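Local coordinates for protein proabylysin (Pyrococcus abyssi, PDB 4JIU) that is a small zinc metallopeptidase held as a zymogen, a minigluzincin that probably hydrolyses peptide bonds once its C-terminal tail has left the metal, at residues 7-12 with 60-65; 44-49 with 55-60; 95-98 with 102-105. The protein carries 1 engineered substitution. One frame throughout, in Å; residues are numbered along the deposited sequence. Where two conformers were deposited one is given.

Interaction 1: 7-12 with 60-65. With ZN (zinc ion), chain B.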
ATOM      1  N   GLU A   7     -10.039   1.470   5.532  1.00 16.51           N
ATOM      2  CA  GLU A   7     -10.483   2.329   6.645  1.00 16.31           C
ATOM      3  C   GLU A   7      -9.578   2.158   7.852  1.00 15.21           C
ATOM      4  O   GLU A   7      -9.231   3.130   8.533  1.00 16.10           O
ATOM      5  CB  GLU A   7     -11.921   2.006   6.933  1.00 20.78           C
ATOM      6  CG  GLU A   7     -12.889   2.910   7.624  1.00 41.20           C
ATOM      7  CD  GLU A   7     -14.307   2.370   7.612  1.00 49.96           C
ATOM      8  OE1 GLU A   7     -14.621   1.458   8.412  1.00 61.75           O
ATOM      9  OE2 GLU A   7     -15.167   2.835   6.817  1.00 69.20           O
ATOM     10  N   HIS A   8      -9.211   0.919   8.153  1.00 15.40           N
ATOM     11  CA  HIS A   8      -8.288   0.669   9.276  1.00 15.60           C
ATOM     12  C   HIS A   8      -6.945   1.336   9.009  1.00 14.62           C
ATOM     13  O   HIS A   8      -6.349   1.881   9.935  1.00 16.58           O
ATOM     14  CB  HIS A   8      -8.101  -0.839   9.500  1.00 20.30           C
ATOM     15  CG  HIS A   8      -9.261  -1.558  10.072  1.00 23.93           C
ATOM     16  ND1 HIS A   8      -9.867  -1.187  11.240  1.00 27.68           N
ATOM     17  CD2 HIS A   8      -9.917  -2.659   9.635  1.00 26.99           C
ATOM     18  CE1 HIS A   8     -10.868  -2.019  11.507  1.00 27.86           C
ATOM     19  NE2 HIS A   8     -10.917  -2.925  10.546  1.00 32.20           N
ATOM     20  N   ALA A   9      -6.439   1.276   7.798  1.00 13.95           N
ATOM     21  CA  ALA A   9      -5.169   1.909   7.463  1.00 13.62           C
ATOM     22  C   ALA A   9      -5.217   3.407   7.619  1.00 14.13           C
ATOM     23  O   ALA A   9      -4.288   4.013   8.175  1.00 14.88           O
ATOM     24  CB  ALA A   9      -4.792   1.491   6.031  1.00 14.87           C
ATOM     25  N   LYS A  10      -6.289   4.052   7.133  1.00 13.88           N
ATOM     26  CA  LYS A  10      -6.441   5.501   7.336  1.00 13.48           C
ATOM     27  C   LYS A  10      -6.499   5.846   8.795  1.00 13.74           C
ATOM     28  O   LYS A  10      -5.916   6.859   9.206  1.00 16.14           O
ATOM     29  CB  LYS A  10      -7.720   5.931   6.608  1.00 14.95           C
ATOM     30  CG  LYS A  10      -7.644   5.928   5.101  1.00 15.71           C
ATOM     31  CD  LYS A  10      -8.974   6.131   4.444  1.00 19.59           C
ATOM     32  CE  LYS A  10      -9.707   7.330   4.956  1.00 19.65           C
ATOM     33  NZ  LYS A  10     -11.012   7.438   4.259  1.00 20.03           N
ATOM     34  N   ASP A  11      -7.166   5.057   9.606  1.00 14.04           N
ATOM     35  CA  ASP A  11      -7.264   5.349  11.051  1.00 15.94           C
ATOM     36  C   ASP A  11      -5.899   5.281  11.717  1.00 15.69           C
ATOM     37  O   ASP A  11      -5.522   6.150  12.526  1.00 19.55           O
ATOM     38  CB  ASP A  11      -8.288   4.419  11.670  1.00 19.42           C
ATOM     39  CG  ASP A  11      -9.733   4.717  11.341  1.00 24.16           C
ATOM     40  OD1 ASP A  11     -10.115   5.739  10.713  1.00 30.49           O
ATOM     41  OD2 ASP A  11     -10.593   3.888  11.704  1.00 29.58           O
ATOM     42  N   ILE A  12      -5.116   4.243  11.368  1.00 14.93           N
ATOM     43  CA  ILE A  12      -3.801   4.131  12.013  1.00 15.42           C
ATOM     44  C   ILE A  12      -2.848   5.225  11.598  1.00 15.47           C
ATOM     45  O   ILE A  12      -2.069   5.737  12.397  1.00 16.81           O
ATOM     46  CB  ILE A  12      -3.224   2.725  11.780  1.00 14.60           C
ATOM     47  CG1 ILE A  12      -4.075   1.680  12.490  1.00 17.19           C
ATOM     48  CG2 ILE A  12      -1.781   2.622  12.222  1.00 16.74           C
ATOM     49  CD1 ILE A  12      -3.665   0.290  12.099  1.00 17.19           C
ATOM     50  N   HIS A  60       1.519   0.953   2.396  1.00  9.10           N
ATOM     51  CA  HIS A  60       2.590   1.476   1.563  1.00  8.81           C
ATOM     52  C   HIS A  60       2.062   2.552   0.653  1.00  8.43           C
ATOM     53  O   HIS A  60       2.652   3.643   0.504  1.00  9.21           O
ATOM     54  CB  HIS A  60       3.234   0.303   0.819  1.00  9.40           C
ATOM     55  CG  HIS A  60       4.377   0.725  -0.061  1.00  9.02           C
ATOM     56  ND1 HIS A  60       5.679   0.389   0.229  1.00 10.23           N
ATOM     57  CD2 HIS A  60       4.494   1.407  -1.224  1.00  9.43           C
ATOM     58  CE1 HIS A  60       6.508   0.859  -0.695  1.00 10.76           C
ATOM     59  NE2 HIS A  60       5.786   1.528  -1.598  1.00 10.77           N
ATOM     60  N   GLU A  61       0.962   2.245  -0.035  1.00  8.71           N
ATOM     61  CA  GLU A  61       0.427   3.227  -0.981  1.00  8.84           C
ATOM     62  C   GLU A  61      -0.158   4.472  -0.288  1.00  8.78           C
ATOM     63  O   GLU A  61       0.064   5.584  -0.715  1.00  9.27           O
ATOM     64  CB  GLU A  61      -0.554   2.576  -1.927  1.00  9.29           C
ATOM     65  CG  GLU A  61       0.053   1.471  -2.774  1.00  9.98           C
ATOM     66  CD  GLU A  61       1.238   1.897  -3.604  1.00 11.63           C
ATOM     67  OE1 GLU A  61       1.469   3.062  -3.938  1.00 14.37           O
ATOM     68  OE2 GLU A  61       2.013   0.958  -3.957  1.00 13.49           O
ATOM     69  N   LEU A  62      -0.843   4.271   0.842  1.00  8.74           N
ATOM     70  CA  LEU A  62      -1.343   5.376   1.619  0.59  9.55           C
ATOM     71  C   LEU A  62      -0.176   6.226   2.138  1.00  9.52           C
ATOM     72  O   LEU A  62      -0.311   7.455   2.201  1.00 10.77           O
ATOM     73  CB  LEU A  62      -2.194   4.964   2.825  0.59  9.83           C
ATOM     74  CG  LEU A  62      -3.592   4.484   2.491  0.59 10.37           C
ATOM     75  CD1 LEU A  62      -4.230   3.851   3.705  0.59 16.30           C
ATOM     76  CD2 LEU A  62      -4.476   5.612   1.968  0.59 11.90           C
ATOM     77  N   ALA A  63       0.945   5.615   2.503  1.00  9.55           N
ATOM     78  CA  ALA A  63       2.103   6.339   2.952  1.00  9.42           C
ATOM     79  C   ALA A  63       2.655   7.244   1.873  1.00  9.34           C
ATOM     80  O   ALA A  63       3.095   8.368   2.149  1.00 10.27           O
ATOM     81  CB  ALA A  63       3.176   5.381   3.482  1.00 10.21           C
ATOM     82  N   HIS A  64       2.610   6.812   0.619  1.00  8.81           N
ATOM     83  CA  HIS A  64       3.015   7.689  -0.496  1.00  8.88           C
ATOM     84  C   HIS A  64       2.151   8.930  -0.497  1.00  9.56           C
ATOM     85  O   HIS A  64       2.608  10.061  -0.602  1.00 10.79           O
ATOM     86  CB  HIS A  64       2.909   6.974  -1.837  1.00  9.73           C
ATOM     87  CG  HIS A  64       4.085   6.134  -2.172  1.00  9.32           C
ATOM     88  ND1 HIS A  64       5.353   6.682  -2.314  1.00  9.93           N
ATOM     89  CD2 HIS A  64       4.201   4.814  -2.442  1.00  9.38           C
ATOM     90  CE1 HIS A  64       6.179   5.683  -2.623  1.00  9.82           C
ATOM     91  NE2 HIS A  64       5.527   4.518  -2.707  1.00  9.85           N
ATOM     92  N   LEU A  65       0.846   8.734  -0.422  1.00  9.71           N
ATOM     93  CA  LEU A  65      -0.112   9.816  -0.482  1.00 10.58           C
ATOM     94  C   LEU A  65       0.074  10.746   0.711  1.00 11.05           C
ATOM     95  O   LEU A  65       0.085  11.986   0.542  1.00 13.79           O
ATOM     96  CB  LEU A  65      -1.538   9.280  -0.512  1.00 11.05           C
ATOM     97  CG  LEU A  65      -1.954   8.604  -1.800  1.00 11.86           C
ATOM     98  CD1 LEU A  65      -3.365   7.993  -1.614  1.00 14.49           C
ATOM     99  CD2 LEU A  65      -1.925   9.509  -2.990  1.00 12.99           C
TER
HETATM  100 ZN    ZN B 201       6.461   2.776  -2.982  0.96 10.19          ZN

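Interaction 2: 44-49 with 55-60. With ZN (zinc ion), chain B.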
ATOM      1  N   PRO A  44      -5.665  -7.077  -9.801  1.00 13.20           N
ATOM      2  CA  PRO A  44      -6.521  -8.063  -9.180  1.00 14.37           C
ATOM      3  C   PRO A  44      -5.789  -9.137  -8.390  1.00 16.20           C
ATOM      4  O   PRO A  44      -6.384  -9.706  -7.440  1.00 17.69           O
ATOM      5  CB  PRO A  44      -7.256  -8.691 -10.378  1.00 17.37           C
ATOM      6  CG  PRO A  44      -7.163  -7.707 -11.474  1.00 17.91           C
ATOM      7  CD  PRO A  44      -5.953  -6.861 -11.208  1.00 13.77           C
ATOM      8  N   ALA A  45      -4.536  -9.424  -8.718  1.00 16.39           N
ATOM      9  CA  ALA A  45      -3.819 -10.425  -7.926  1.00 20.24           C
ATOM     10  C   ALA A  45      -3.680 -10.052  -6.457  1.00 17.21           C
ATOM     11  O   ALA A  45      -3.552 -10.925  -5.578  1.00 19.84           O
ATOM     12  CB  ALA A  45      -2.459 -10.604  -8.570  1.00 26.00           C
ATOM     13  N   VAL A  46      -3.676  -8.783  -6.152  1.00 14.87           N
ATOM     14  CA  VAL A  46      -3.572  -8.374  -4.751  1.00 15.49           C
ATOM     15  C   VAL A  46      -4.692  -8.970  -3.922  1.00 18.82           C
ATOM     16  O   VAL A  46      -4.499  -9.209  -2.747  1.00 18.85           O
ATOM     17  CB  VAL A  46      -3.579  -6.835  -4.682  1.00 15.53           C
ATOM     18  CG1 VAL A  46      -3.659  -6.272  -3.263  1.00 16.36           C
ATOM     19  CG2 VAL A  46      -2.328  -6.313  -5.356  1.00 15.06           C
ATOM     20  N   LEU A  47      -5.888  -9.158  -4.488  1.00 20.49           N
ATOM     21  CA  LEU A  47      -7.084  -9.521  -3.713  1.00 18.58           C
ATOM     22  C   LEU A  47      -7.017 -10.941  -3.218  1.00 19.33           C
ATOM     23  O   LEU A  47      -7.820 -11.364  -2.382  1.00 21.16           O
ATOM     24  CB  LEU A  47      -8.380  -9.259  -4.517  1.00 22.51           C
ATOM     25  CG  LEU A  47      -8.659  -7.805  -4.914  1.00 23.35           C
ATOM     26  CD1 LEU A  47      -9.928  -7.752  -5.757  1.00 31.34           C
ATOM     27  CD2 LEU A  47      -8.749  -6.852  -3.725  1.00 32.75           C
ATOM     28  N   ASN A  48      -6.013 -11.707  -3.732  1.00 19.28           N
ATOM     29  CA  ASN A  48      -5.779 -13.059  -3.296  1.00 20.95           C
ATOM     30  C   ASN A  48      -4.575 -13.210  -2.365  1.00 22.99           C
ATOM     31  O   ASN A  48      -4.161 -14.335  -2.005  1.00 22.52           O
ATOM     32  CB  ASN A  48      -5.546 -13.990  -4.509  1.00 23.31           C
ATOM     33  CG  ASN A  48      -6.718 -14.061  -5.463  1.00 30.80           C
ATOM     34  OD1 ASN A  48      -7.882 -14.082  -5.042  1.00 38.47           O
ATOM     35  ND2 ASN A  48      -6.406 -14.057  -6.752  1.00 36.83           N
ATOM     36  N   LEU A  49      -3.941 -12.138  -1.950  1.00 21.24           N
ATOM     37  CA  LEU A  49      -2.850 -12.180  -0.965  1.00 16.96           C
ATOM     38  C   LEU A  49      -3.356 -12.439   0.433  1.00 16.98           C
ATOM     39  O   LEU A  49      -4.564 -12.296   0.703  1.00 21.05           O
ATOM     40  CB  LEU A  49      -2.066 -10.877  -1.015  1.00 13.81           C
ATOM     41  CG  LEU A  49      -1.211 -10.596  -2.241  1.00 14.42           C
ATOM     42  CD1 LEU A  49      -0.767  -9.144  -2.199  1.00 14.84           C
ATOM     43  CD2 LEU A  49      -0.088 -11.595  -2.313  1.00 19.73           C
ATOM     44  N   PHE A  55      -2.746  -5.661   3.545  1.00  9.84           N
ATOM     45  CA  PHE A  55      -2.668  -4.489   4.408  1.00  9.60           C
ATOM     46  C   PHE A  55      -1.353  -3.739   4.160  1.00  9.30           C
ATOM     47  O   PHE A  55      -1.345  -2.513   4.146  1.00 10.03           O
ATOM     48  CB  PHE A  55      -2.795  -4.893   5.882  1.00 10.31           C
ATOM     49  CG  PHE A  55      -3.173  -3.751   6.791  1.00 10.49           C
ATOM     50  CD1 PHE A  55      -4.355  -3.031   6.586  1.00 12.85           C
ATOM     51  CD2 PHE A  55      -2.344  -3.410   7.863  1.00 12.58           C
ATOM     52  CE1 PHE A  55      -4.715  -2.034   7.437  1.00 14.70           C
ATOM     53  CE2 PHE A  55      -2.754  -2.391   8.741  1.00 12.21           C
ATOM     54  CZ  PHE A  55      -3.921  -1.716   8.509  1.00 13.55           C
ATOM     55  N   TYR A  56      -0.246  -4.468   4.000  1.00  9.30           N
ATOM     56  CA  TYR A  56       1.018  -3.802   3.681  1.00  9.05           C
ATOM     57  C   TYR A  56       0.889  -2.934   2.457  1.00  8.84           C
ATOM     58  O   TYR A  56       1.360  -1.824   2.386  1.00  9.39           O
ATOM     59  CB  TYR A  56       2.187  -4.827   3.575  1.00  9.75           C
ATOM     60  CG  TYR A  56       3.419  -4.070   3.165  1.00  9.89           C
ATOM     61  CD1 TYR A  56       4.094  -3.300   4.123  1.00 11.20           C
ATOM     62  CD2 TYR A  56       3.890  -3.976   1.884  1.00 10.83           C
ATOM     63  CE1 TYR A  56       5.181  -2.575   3.794  1.00 11.44           C
ATOM     64  CE2 TYR A  56       4.940  -3.195   1.529  1.00 11.38           C
ATOM     65  CZ  TYR A  56       5.608  -2.473   2.495  1.00 10.70           C
ATOM     66  OH  TYR A  56       6.691  -1.693   2.198  1.00 13.37           O
ATOM     67  N   ILE A  57       0.339  -3.518   1.368  1.00  9.24           N
ATOM     68  CA  ILE A  57       0.208  -2.756   0.141  1.00  9.30           C
ATOM     69  C   ILE A  57      -0.590  -1.472   0.366  1.00  9.14           C
ATOM     70  O   ILE A  57      -0.202  -0.414  -0.115  1.00  9.77           O
ATOM     71  CB  ILE A  57      -0.386  -3.635  -0.987  1.00  9.91           C
ATOM     72  CG1 ILE A  57       0.594  -4.763  -1.342  1.00 11.99           C
ATOM     73  CG2 ILE A  57      -0.757  -2.777  -2.178  1.00 11.88           C
ATOM     74  CD1 ILE A  57       0.019  -5.827  -2.184  1.00 14.64           C
ATOM     75  N   LEU A  58      -1.723  -1.579   1.047  1.00  9.35           N
ATOM     76  CA  LEU A  58      -2.528  -0.405   1.322  1.00  9.23           C
ATOM     77  C   LEU A  58      -1.769   0.614   2.133  1.00  8.96           C
ATOM     78  O   LEU A  58      -1.843   1.823   1.862  1.00 10.07           O
ATOM     79  CB  LEU A  58      -3.835  -0.812   1.996  1.00 10.93           C
ATOM     80  CG  LEU A  58      -4.809  -1.567   1.092  1.00 11.85           C
ATOM     81  CD1 LEU A  58      -6.023  -2.005   1.903  1.00 16.53           C
ATOM     82  CD2 LEU A  58      -5.273  -0.777  -0.097  1.00 13.65           C
ATOM     83  N   ILE A  59      -1.073   0.187   3.194  1.00  9.13           N
ATOM     84  CA  ILE A  59      -0.290   1.083   4.024  1.00  8.89           C
ATOM     85  C   ILE A  59       0.823   1.721   3.205  1.00  8.51           C
ATOM     86  O   ILE A  59       1.040   2.949   3.361  1.00  9.51           O
ATOM     87  CB  ILE A  59       0.229   0.353   5.262  1.00  9.36           C
ATOM     88  CG1 ILE A  59      -0.867   0.061   6.296  1.00 10.34           C
ATOM     89  CG2 ILE A  59       1.408   1.097   5.892  1.00 10.08           C
ATOM     90  CD1 ILE A  59      -1.371   1.280   7.035  1.00 11.26           C
ATOM     91  N   HIS A  60       1.519   0.953   2.396  1.00  9.10           N
ATOM     92  CA  HIS A  60       2.590   1.476   1.563  1.00  8.81           C
ATOM     93  C   HIS A  60       2.062   2.552   0.653  1.00  8.43           C
ATOM     94  O   HIS A  60       2.652   3.643   0.504  1.00  9.21           O
ATOM     95  CB  HIS A  60       3.234   0.303   0.819  1.00  9.40           C
ATOM     96  CG  HIS A  60       4.377   0.725  -0.061  1.00  9.02           C
ATOM     97  ND1 HIS A  60       5.679   0.389   0.229  1.00 10.23           N
ATOM     98  CD2 HIS A  60       4.494   1.407  -1.224  1.00  9.43           C
ATOM     99  CE1 HIS A  60       6.508   0.859  -0.695  1.00 10.76           C
ATOM    100  NE2 HIS A  60       5.786   1.528  -1.598  1.00 10.77           N
TER
HETATM  101 ZN    ZN B 201       6.461   2.776  -2.982  0.96 10.19          ZN

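Interaction 3: 95-98 with 102-105. With ZN (zinc ion), chain B.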
ATOM      1  N   ARG A  95       7.853 -11.386   0.751  1.00 13.04           N
ATOM      2  CA  ARG A  95       6.788 -12.400   0.568  1.00 12.92           C
ATOM      3  C   ARG A  95       5.955 -12.107  -0.656  1.00 12.16           C
ATOM      4  O   ARG A  95       5.568 -12.994  -1.421  1.00 13.36           O
ATOM      5  CB  ARG A  95       5.957 -12.517   1.859  1.00 13.92           C
ATOM      6  CG  ARG A  95       6.766 -12.986   3.077  1.00 15.59           C
ATOM      7  CD  ARG A  95       5.940 -13.099   4.339  1.00 16.56           C
ATOM      8  NE  ARG A  95       6.760 -13.363   5.503  1.00 19.09           N
ATOM      9  CZ  ARG A  95       6.302 -13.514   6.749  1.00 19.61           C
ATOM     10  NH1 ARG A  95       4.998 -13.376   6.967  1.00 25.17           N
ATOM     11  NH2 ARG A  95       7.116 -13.764   7.753  1.00 27.63           N
ATOM     12  N   ILE A  96       5.550 -10.866  -0.832  1.00 12.14           N
ATOM     13  CA  ILE A  96       4.730 -10.466  -1.957  1.00 11.91           C
ATOM     14  C   ILE A  96       5.454 -10.673  -3.260  1.00 12.33           C
ATOM     15  O   ILE A  96       4.922 -11.215  -4.233  1.00 13.21           O
ATOM     16  CB  ILE A  96       4.296  -8.992  -1.812  1.00 13.14           C
ATOM     17  CG1 ILE A  96       3.376  -8.845  -0.614  1.00 13.87           C
ATOM     18  CG2 ILE A  96       3.677  -8.522  -3.112  1.00 15.17           C
ATOM     19  CD1 ILE A  96       3.160  -7.411  -0.204  1.00 16.28           C
ATOM     20  N   MET A  97       6.729 -10.303  -3.311  1.00 13.36           N
ATOM     21  CA  MET A  97       7.533 -10.537  -4.507  1.00 14.70           C
ATOM     22  C   MET A  97       7.690 -12.024  -4.793  1.00 14.69           C
ATOM     23  O   MET A  97       7.603 -12.399  -5.962  1.00 15.20           O
ATOM     24  CB  MET A  97       8.918  -9.909  -4.354  1.00 16.50           C
ATOM     25  CG  MET A  97       9.824 -10.369  -5.472  1.00 20.86           C
ATOM     26  SD  MET A  97       9.434  -9.732  -7.085  1.00 29.51           S
ATOM     27  CE  MET A  97      10.333 -10.824  -8.190  1.00 87.65           C
ATOM     28  N   THR A  98       7.896 -12.847  -3.775  1.00 14.89           N
ATOM     29  CA  THR A  98       7.998 -14.287  -4.017  1.00 16.30           C
ATOM     30  C   THR A  98       6.734 -14.783  -4.682  1.00 15.96           C
ATOM     31  O   THR A  98       6.761 -15.577  -5.608  1.00 16.93           O
ATOM     32  CB  THR A  98       8.244 -14.990  -2.689  1.00 18.96           C
ATOM     33  OG1 THR A  98       9.584 -14.632  -2.289  1.00 19.01           O
ATOM     34  CG2 THR A  98       8.151 -16.495  -2.817  1.00 19.14           C
ATOM     35  N   ARG A 102       6.261  -9.593  -9.007  1.00 15.93           N
ATOM     36  CA  ARG A 102       5.971  -8.227  -9.470  1.00 18.89           C
ATOM     37  C   ARG A 102       6.096  -7.346  -8.238  1.00 20.68           C
ATOM     38  O   ARG A 102       5.869  -7.790  -7.105  1.00 22.54           O
ATOM     39  CB  ARG A 102       4.567  -8.107 -10.051  1.00 22.94           C
ATOM     40  CG  ARG A 102       4.183  -9.177 -11.092  1.00 25.44           C
ATOM     41  CD  ARG A 102       2.659  -9.376 -11.181  1.00 31.55           C
ATOM     42  NE  ARG A 102       2.020  -8.228 -11.744  1.00 25.27           N
ATOM     43  CZ  ARG A 102       0.726  -8.064 -11.991  1.00 19.72           C
ATOM     44  NH1 ARG A 102      -0.135  -9.050 -11.707  1.00 25.20           N
ATOM     45  NH2 ARG A 102       0.429  -6.891 -12.504  1.00 25.54           N
ATOM     46  N   ASN A 103       6.437  -6.103  -8.490  1.00 27.98           N
ATOM     47  CA  ASN A 103       6.779  -5.033  -7.620  1.00 29.38           C
ATOM     48  C   ASN A 103       5.571  -4.141  -7.328  1.00 26.49           C
ATOM     49  O   ASN A 103       4.755  -4.039  -8.257  1.00 19.92           O
ATOM     50  CB  ASN A 103       7.847  -4.144  -8.323  1.00 34.32           C
ATOM     51  CG  ASN A 103       9.069  -4.868  -8.804  1.00 41.15           C
ATOM     52  OD1 ASN A 103       9.467  -4.885  -9.975  1.00 49.25           O
ATOM     53  ND2 ASN A 103       9.729  -5.506  -7.836  1.00 54.39           N
ATOM     54  N   MET A 104       5.349  -3.442  -6.209  1.00 25.32           N
ATOM     55  CA  MET A 104       4.423  -2.320  -6.078  1.00 19.29           C
ATOM     56  C   MET A 104       5.204  -1.037  -6.265  1.00 18.29           C
ATOM     57  O   MET A 104       6.414  -1.091  -5.922  1.00 25.00           O
ATOM     58  CB  MET A 104       3.771  -2.259  -4.692  0.64 20.68           C
ATOM     59  CG  MET A 104       4.655  -1.848  -3.520  0.64 19.16           C
ATOM     60  SD  MET A 104       3.986  -2.450  -1.951  0.64 19.99           S
ATOM     61  CE  MET A 104       4.408  -4.165  -2.066  0.64 15.03           C
ATOM     62  N   VAL A 105       4.558   0.036  -6.671  1.00 13.17           N
ATOM     63  CA  VAL A 105       5.268   1.318  -6.746  1.00 12.82           C
ATOM     64  C   VAL A 105       5.423   1.857  -5.317  1.00 12.30           C
ATOM     65  O   VAL A 105       6.563   2.233  -4.924  1.00 12.27           O
ATOM     66  CB  VAL A 105       4.509   2.276  -7.678  1.00 13.09           C
ATOM     67  CG1 VAL A 105       5.173   3.630  -7.698  1.00 14.66           C
ATOM     68  CG2 VAL A 105       4.420   1.690  -9.087  1.00 14.82           C
ATOM     69  OXT VAL A 105       4.464   1.880  -4.538  1.00 14.47           O
TER
HETATM   70 ZN    ZN B 201       6.461   2.776  -2.982  0.96 10.19          ZN

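Interaction 1: 7-12 with 60-65
Lys10 and Leu62 mark the nearest approach of the two helical backbones, with CA atoms 7.7 Å apart. One branch of Leu62 does the touching. Its CD1 methyl reaches the flank of helix 2-13, where it meets Ala9 CB, lies 4.0 Å from the backbone N of Lys10 and touches the Lys10 side chain at CG, 4.2 Å from Leu62 CD1. Leu62 was modelled in two conformers, so the unusually short 3.4 Å between its CD1 and Ala9 CB is doubtful as a measure of strain. The Lys10 chain then runs off from the contact, and its NZ bonds to the carbonyl oxygen of Arg17. Helix 51-67 carries the zinc-binding HExxH sequence, His60-Glu61-Leu62-Ala63-His64, so Leu62 is one of the two residues between Glu61 and the second histidine. Leu62 faces helix 2-13, while His60 and His64 turn to the zinc ion. Each binds it through NE2 at 2.0 Å, but they turn differently: the His60 ring stands anti to its own N (chi1 -179°), whereas that of His64 lies beside N (chi1 -83°). His64 ND1 is tied to Thr69 O, while His72 and Val105 supply the remaining ligands.

Interaction 2: 44-49 with 55-60
Ile57 CD1 is met by Val46 of the 3-10 turn and by Leu49 just after it. Val46 comes tip to tip, both its methyls bearing on the isoleucine: CG1 lies 3.9 Å and CG2 4.0 Å from Ile57 CD1. Leu49 crosses Ile57 at about a right angle and brings its CD1 to 3.4 Å from Ile57 CD1, closer than carbons usually pack. Ile57 offers its terminal methyl because CG1 lies anti to the carbonyl carbon (chi1 -65°) and the chain continues extended to CD1. In the next shell, the bond from Leu49 N to Val46 O closes the end of the 3-10 turn 44-48 and brings Leu49, the first residue after it, to the same Ile57 methyl as Val46. Asp43 OD1 accepts the N-H of Ala45 at the start of the turn, and Ile57 also touches Ile96 of helix 88-100, so the isoleucine joins the turn after strand 39-42 to the C-terminal helix. On the residue before Ile57, Tyr56 turns its hydroxyl to the zinc ligand one helical turn on. His60 ND1 donates to Tyr56 OH at 3.0 Å, with an N-H...O angle of 161° and the oxygen only 12° out of the imidazole plane. With ND1 donating in this way, His60 binds the zinc ion through NE2; the bond to Tyr56 OH, itself bonded to Glu93 OE1, probably fixes the ring's rotation and may make NE2 a somewhat better donor to the metal.

Interaction 3: 95-98 with 102-105
Ile96 and Met104 make the well-packed part of this contact, their side chains crossing at about a right angle with Ile96 CD1 3.9 Å from Met104 CE. The methionine gets there by folding: CG sits between the backbone N and the carbonyl carbon (chi1 71°), and a second bend at chi3 turns the methyl to Ile96. Two conformers of Met104 were deposited, and this describes one of them. In it the sulfur lies against helix 51-67, where it touches His60 and Tyr56. Ile30 adds an apolar surface for both Ile96 and Met104.

The other half, around Met97, is looser and lies nearer solvent. Met97 sends out CG anti to its backbone N (chi1 170°), then bends, so that its sulfur meets main chain: Met97 SD is 3.7 Å from Arg102 N. Asn103 ND2 approaches the same sulfur only to 4.3 Å from Met97 SD. Arg102 shares in the contact through its backbone, since its side chain starts away from the helix and ends in a salt bridge from NH2 to Asp43 OD2.

Beyond Met104 the chain ends on the metal. Val105 O binds the zinc ion at 2.0 Å, while OXT stays 2.7 Å from zinc, a lopsided carboxylate. Backbone hydrogen bonds of Asn103 with Ile30 and of Val105 with Ala31 lay the tail alongside the beginning of strand 31-34, an outermost strand of the sheet. A C-terminal tail occupying the fourth zinc position beside the HExxH helix is consistent with the blocked active site of a minigluzincin zymogen.

How the interactions relate
From the N terminus, helix 2-13 is the first partner: interaction 1 closes a long loop from 7-12 to 60-65 that takes in all three strands. Interaction 2, 44-49 with 55-60, is a short closure lying within that loop and ends at His60, which the two share; Phe55 and Ile59 also pack on Ala9. Interaction 3 follows in series, folding the tail 102-105 back on helix 88-100. Helix 51-67 thus lies between helix 2-13 on one flank and helix 88-100 on another, with Ile57 and Ile96 touching. Each interaction has one segment that supplies a zinc ligand: 60-65 gives His60 and His64, 55-60 gives His60, and 102-105 gives Val105.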